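RagB/SusD domain protein (Flavobacterium johnsoniae, PDB 5J5U) probably binds chitin at the cell surface as the SusD-like component of a polysaccharide utilization locus. Local coordinates at residues P282-V287 and G314-S319; Q322-L327 and Y375-A380. One frame throughout, in Å; residues are numbered along the deposited sequence.

Interaction 1: residues P282-V287 and G314-S319; sequences PKTGSV and GSNAAS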
loop_
_atom_site.group_PDB
_atom_site.type_symbol
_atom_site.label_atom_id
_atom_site.label_comp_id
_atom_site.label_asym_id
_atom_site.label_seq_id
_atom_site.Cartn_x
_atom_site.Cartn_y
_atom_site.Cartn_z
ATOM N N PRO A 282 -5.477 -19.019 15.673
ATOM C CA PRO A 282 -4.531 -20.015 16.203
ATOM C C PRO A 282 -4.511 -21.307 15.390
ATOM O O PRO A 282 -5.478 -21.590 14.698
ATOM C CB PRO A 282 -5.065 -20.275 17.618
ATOM C CG PRO A 282 -6.547 -19.957 17.527
ATOM C CD PRO A 282 -6.638 -18.807 16.565
ATOM N N LYS A 283 -3.425 -22.074 15.458
ATOM C CA LYS A 283 -3.405 -23.409 14.854
ATOM C C LYS A 283 -4.455 -24.310 15.518
ATOM O O LYS A 283 -4.734 -24.167 16.715
ATOM C CB LYS A 283 -2.019 -24.045 14.994
ATOM C CG LYS A 283 -0.890 -23.280 14.340
ATOM C CD LYS A 283 0.460 -23.665 14.964
ATOM C CE LYS A 283 0.686 -25.174 14.981
ATOM N NZ LYS A 283 2.013 -25.480 15.577
ATOM N N THR A 284 -5.036 -25.237 14.758
ATOM C CA THR A 284 -5.971 -26.195 15.346
ATOM C C THR A 284 -5.364 -27.586 15.333
ATOM O O THR A 284 -5.724 -28.438 16.141
ATOM C CB THR A 284 -7.311 -26.243 14.611
ATOM O OG1 THR A 284 -7.101 -26.662 13.255
ATOM C CG2 THR A 284 -7.988 -24.888 14.647
ATOM N N GLY A 285 -4.423 -27.801 14.424
ATOM C CA GLY A 285 -3.710 -29.055 14.355
ATOM C C GLY A 285 -2.286 -28.916 14.860
ATOM O O GLY A 285 -1.740 -27.819 14.932
ATOM N N SER A 286 -1.679 -30.051 15.189
ATOM C CA SER A 286 -0.281 -30.109 15.595
ATOM C C SER A 286 0.612 -30.385 14.410
ATOM O O SER A 286 0.201 -31.066 13.468
ATOM C CB SER A 286 -0.068 -31.212 16.628
ATOM O OG SER A 286 1.317 -31.416 16.890
ATOM N N VAL A 287 1.854 -29.909 14.490
ATOM C CA VAL A 287 2.833 -30.190 13.452
ATOM C C VAL A 287 3.048 -31.693 13.301
ATOM O O VAL A 287 3.504 -32.160 12.259
ATOM C CB VAL A 287 4.184 -29.512 13.745
ATOM C CG1 VAL A 287 4.058 -27.999 13.702
ATOM C CG2 VAL A 287 4.721 -29.957 15.093
ATOM N N GLY A 314 0.099 -30.401 7.781
ATOM C CA GLY A 314 -1.030 -29.964 6.961
ATOM C C GLY A 314 -1.430 -28.542 7.290
ATOM O O GLY A 314 -0.845 -27.927 8.193
ATOM N N SER A 315 -2.448 -28.021 6.608
ATOM C CA SER A 315 -2.785 -26.608 6.760
ATOM C C SER A 315 -3.305 -26.248 8.158
ATOM O O SER A 315 -3.243 -25.083 8.557
ATOM C CB SER A 315 -3.819 -26.176 5.706
ATOM O OG SER A 315 -5.028 -26.897 5.838
ATOM N N ASN A 316 -3.829 -27.220 8.900
ATOM C CA ASN A 316 -4.298 -26.941 10.268
ATOM C C ASN A 316 -3.164 -26.538 11.203
ATOM O O ASN A 316 -3.392 -25.861 12.218
ATOM C CB ASN A 316 -5.032 -28.151 10.854
ATOM C CG ASN A 316 -6.409 -28.332 10.265
ATOM O OD1 ASN A 316 -7.035 -27.375 9.805
ATOM N ND2 ASN A 316 -6.878 -29.566 10.242
ATOM N N ALA A 317 -1.951 -26.962 10.850
ATOM C CA ALA A 317 -0.754 -26.697 11.633
ATOM C C ALA A 317 -0.155 -25.328 11.310
ATOM O O ALA A 317 1.017 -25.069 11.593
ATOM C CB ALA A 317 0.281 -27.798 11.411
ATOM N N ALA A 318 -0.946 -24.470 10.676
ATOM C CA ALA A 318 -0.533 -23.088 10.470
ATOM C C ALA A 318 -1.658 -22.118 10.863
ATOM O O ALA A 318 -2.836 -22.393 10.643
ATOM C CB ALA A 318 -0.086 -22.861 8.994
ATOM N N SER A 319 -1.280 -20.989 11.450
ATOM C CA SER A 319 -2.231 -19.926 11.747
ATOM C C SER A 319 -2.940 -19.461 10.490
ATOM O O SER A 319 -2.363 -19.473 9.387
ATOM C CB SER A 319 -1.535 -18.718 12.391
ATOM O OG SER A 319 -1.163 -18.967 13.738
HETATM O O HOH W 1 -6.568 -24.510 11.245
#
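The carbonyl oxygen of N316 takes hydrogen bonds from two successive amides, T284 N and G285 N, each 3.1 Å from N316 O. Both donors reach it from the same face of its plane: T284 N is tilted by 20°, whereas G285 N stands above the carbonyl group and gives the straighter N-H (167°). With CG anti to its carbonyl carbon (chi1 -74°), the N316 side chain runs obliquely past T284, whose OG1 lies 3.5 Å from N316 CG; one water joins this OG1 to N316 OD1. The backbones come so close here that a CB on G285 would stand 2.8 Å from N316 CB, a clash that glycine avoids. At A317 the methyl lies against the S286 backbone and the V287 side chain, CB being 4.4 Å from V287 CG1. The K283 chain, bent at chi3, passes alongside the next peptide and brings CE to 3.4 Å from A317 O. Its ammonium continues beyond, to salt bridges with E296 and E300. K283 CG also packs 3.7 Å from the carbonyl carbon of A318 and equally near S319 N, while S319 OG bonds to E300 N. The contact forms the neck of a long loop whose 26 intervening residues hold neither helix nor strand, directly beyond the two-stranded antiparallel sheet of 280-281 and 320-321; S319 O also bonds to H259 in strand 259-260.

Interaction 2: residues Q322-L327 and Y375-A380; sequences QPYLKL and YGAAPA
Y324 O accepts a hydrogen bond from a water that also donates to the carbonyl of Y375, at 3.1 Å from Y324 O and 2.6 Å from Y375 O, and Y324 O is held a second time by T330 OG1. The water thus joins the turn 322-327 to the backbone of 375-380, and the rest of the contact is packing. CG of Y324 sits between its backbone N and carbonyl carbon (chi1 44°), which lays the ring along the peptides of the other segment. G376 O stands 3.9 Å above the ring plane, over its centre; Q322 CB covers the opposite face near the rim. Farther along the ring, A377 CB touches CE2 of Y324 at 3.6 Å and the hydroxyl oxygen at similar range, while that hydroxyl bonds to M278 O. With an alanine here, M278 O would probably lose its hydroxyl partner, and G376 and A377 the surface they pack on. Beside this ring L325 crosses Y375 at about a right angle, its CD2 methyl 3.6 Å from Y375 CB and 3.7 Å from Y375 CG. G376 adopts a positive phi (98°) that a side chain would resist, and a CB there would also approach the CB of Y324. The 3-10 turn 323-325, following strand 320-321, packs on the connection between helices 357-371 and 382-391, with helix 276-279 reached through the tyrosine hydroxyl.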
loop_
_atom_site.group_PDB
_atom_site.type_symbol
_atom_site.label_atom_id
_atom_site.label_comp_id
_atom_site.label_asym_id
_atom_site.label_seq_id
_atom_site.Cartn_x
_atom_site.Cartn_y
_atom_site.Cartn_z
ATOM N N GLN A 322 -7.987 -13.916 10.627
ATOM C CA GLN A 322 -9.235 -13.645 11.329
ATOM C C GLN A 322 -10.312 -13.302 10.319
ATOM O O GLN A 322 -10.078 -12.523 9.388
ATOM C CB GLN A 322 -9.069 -12.519 12.353
ATOM C CG GLN A 322 -8.251 -12.899 13.600
ATOM C CD GLN A 322 -9.079 -13.651 14.648
ATOM O OE1 GLN A 322 -10.201 -14.087 14.376
ATOM N NE2 GLN A 322 -8.529 -13.789 15.855
ATOM N N PRO A 323 -11.493 -13.908 10.493
ATOM C CA PRO A 323 -12.622 -13.847 9.548
ATOM C C PRO A 323 -13.089 -12.425 9.246
ATOM O O PRO A 323 -13.477 -12.152 8.112
ATOM C CB PRO A 323 -13.730 -14.632 10.263
ATOM C CG PRO A 323 -12.999 -15.498 11.275
ATOM C CD PRO A 323 -11.769 -14.757 11.668
ATOM N N TYR A 324 -13.041 -11.530 10.229
ATOM C CA TYR A 324 -13.564 -10.174 10.032
ATOM C C TYR A 324 -12.691 -9.389 9.032
ATOM O O TYR A 324 -13.131 -8.394 8.426
ATOM C CB TYR A 324 -13.682 -9.434 11.384
ATOM C CG TYR A 324 -12.485 -9.583 12.330
ATOM C CD1 TYR A 324 -12.493 -10.526 13.356
ATOM C CD2 TYR A 324 -11.370 -8.763 12.215
ATOM C CE1 TYR A 324 -11.421 -10.661 14.221
ATOM C CE2 TYR A 324 -10.281 -8.886 13.086
ATOM C CZ TYR A 324 -10.320 -9.837 14.082
ATOM O OH TYR A 324 -9.252 -9.972 14.933
ATOM N N LEU A 325 -11.456 -9.856 8.849
ATOM C CA LEU A 325 -10.544 -9.249 7.878
ATOM C C LEU A 325 -10.865 -9.650 6.434
ATOM O O LEU A 325 -10.326 -9.069 5.508
ATOM C CB LEU A 325 -9.098 -9.616 8.204
ATOM C CG LEU A 325 -8.619 -9.248 9.599
ATOM C CD1 LEU A 325 -7.282 -9.933 9.934
ATOM C CD2 LEU A 325 -8.514 -7.743 9.702
ATOM N N LYS A 326 -11.728 -10.644 6.235
ATOM C CA LYS A 326 -11.890 -11.203 4.894
ATOM C C LYS A 326 -13.302 -11.103 4.340
ATOM O O LYS A 326 -13.663 -11.818 3.388
ATOM C CB LYS A 326 -11.437 -12.667 4.878
ATOM C CG LYS A 326 -9.979 -12.816 5.214
ATOM C CD LYS A 326 -9.530 -14.246 5.059
ATOM C CE LYS A 326 -10.289 -15.163 5.995
ATOM N NZ LYS A 326 -9.728 -16.537 5.919
ATOM N N LEU A 327 -14.079 -10.189 4.922
ATOM C CA LEU A 327 -15.496 -10.050 4.582
ATOM C C LEU A 327 -15.726 -9.008 3.510
ATOM O O LEU A 327 -15.010 -8.011 3.429
ATOM C CB LEU A 327 -16.311 -9.664 5.821
ATOM C CG LEU A 327 -16.353 -10.693 6.942
ATOM C CD1 LEU A 327 -16.979 -10.086 8.213
ATOM C CD2 LEU A 327 -17.110 -11.902 6.449
ATOM N N TYR A 375 -11.525 -2.925 11.795
ATOM C CA TYR A 375 -11.740 -4.189 11.087
ATOM C C TYR A 375 -12.640 -5.121 11.890
ATOM O O TYR A 375 -12.997 -6.195 11.419
ATOM C CB TYR A 375 -10.411 -4.900 10.803
ATOM C CG TYR A 375 -9.516 -4.172 9.845
ATOM C CD1 TYR A 375 -10.017 -3.637 8.673
ATOM C CD2 TYR A 375 -8.168 -3.996 10.124
ATOM C CE1 TYR A 375 -9.197 -2.958 7.786
ATOM C CE2 TYR A 375 -7.340 -3.318 9.244
ATOM C CZ TYR A 375 -7.866 -2.798 8.077
ATOM O OH TYR A 375 -7.057 -2.117 7.195
ATOM N N GLY A 376 -12.969 -4.724 13.114
ATOM C CA GLY A 376 -13.768 -5.567 13.977
ATOM C C GLY A 376 -12.925 -6.363 14.958
ATOM O O GLY A 376 -13.426 -7.283 15.607
ATOM N N ALA A 377 -11.647 -6.007 15.080
ATOM C CA ALA A 377 -10.769 -6.687 16.035
ATOM C C ALA A 377 -10.967 -6.156 17.459
ATOM O O ALA A 377 -11.205 -4.966 17.674
ATOM C CB ALA A 377 -9.312 -6.551 15.616
ATOM N N ALA A 378 -10.870 -7.054 18.427
ATOM C CA ALA A 378 -10.977 -6.675 19.823
ATOM C C ALA A 378 -9.851 -5.721 20.146
ATOM O O ALA A 378 -8.683 -6.070 19.970
ATOM C CB ALA A 378 -10.925 -7.893 20.715
ATOM N N PRO A 379 -10.196 -4.500 20.587
ATOM C CA PRO A 379 -9.157 -3.516 20.902
ATOM C C PRO A 379 -8.186 -4.058 21.931
ATOM O O PRO A 379 -8.595 -4.732 22.869
ATOM C CB PRO A 379 -9.941 -2.307 21.439
ATOM C CG PRO A 379 -11.365 -2.768 21.590
ATOM C CD PRO A 379 -11.552 -3.933 20.689
ATOM N N ALA A 380 -6.902 -3.812 21.718
ATOM C CA ALA A 380 -5.893 -4.245 22.658
ATOM C C ALA A 380 -5.907 -3.322 23.860
ATOM O O ALA A 380 -6.147 -2.125 23.726
ATOM C CB ALA A 380 -4.521 -4.243 22.005
HETATM O O HOH W 2 -14.897 -6.090 9.603
#

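Coming from the N terminus, the chain leaves helix 276-279 through strand 280-281 and enters the first segment of interaction 1, which closes an irregular loop of 26 residues when 314-319 returns. Strand 320-321 then pairs with 280-281 and leads almost at once into 322-327, where interaction 2 opens. That contact closes a larger loop of 47 residues containing strand 332-335 and helices 337-349 and 357-371, ending ahead of helix 382-391. The two loops follow in series, neither nesting nor crossing. Their centres lie about 20 Å apart: interaction 1 joins the ends of a peripheral excursion, and interaction 2 ties the exit from the small sheet to the helical part of the fold.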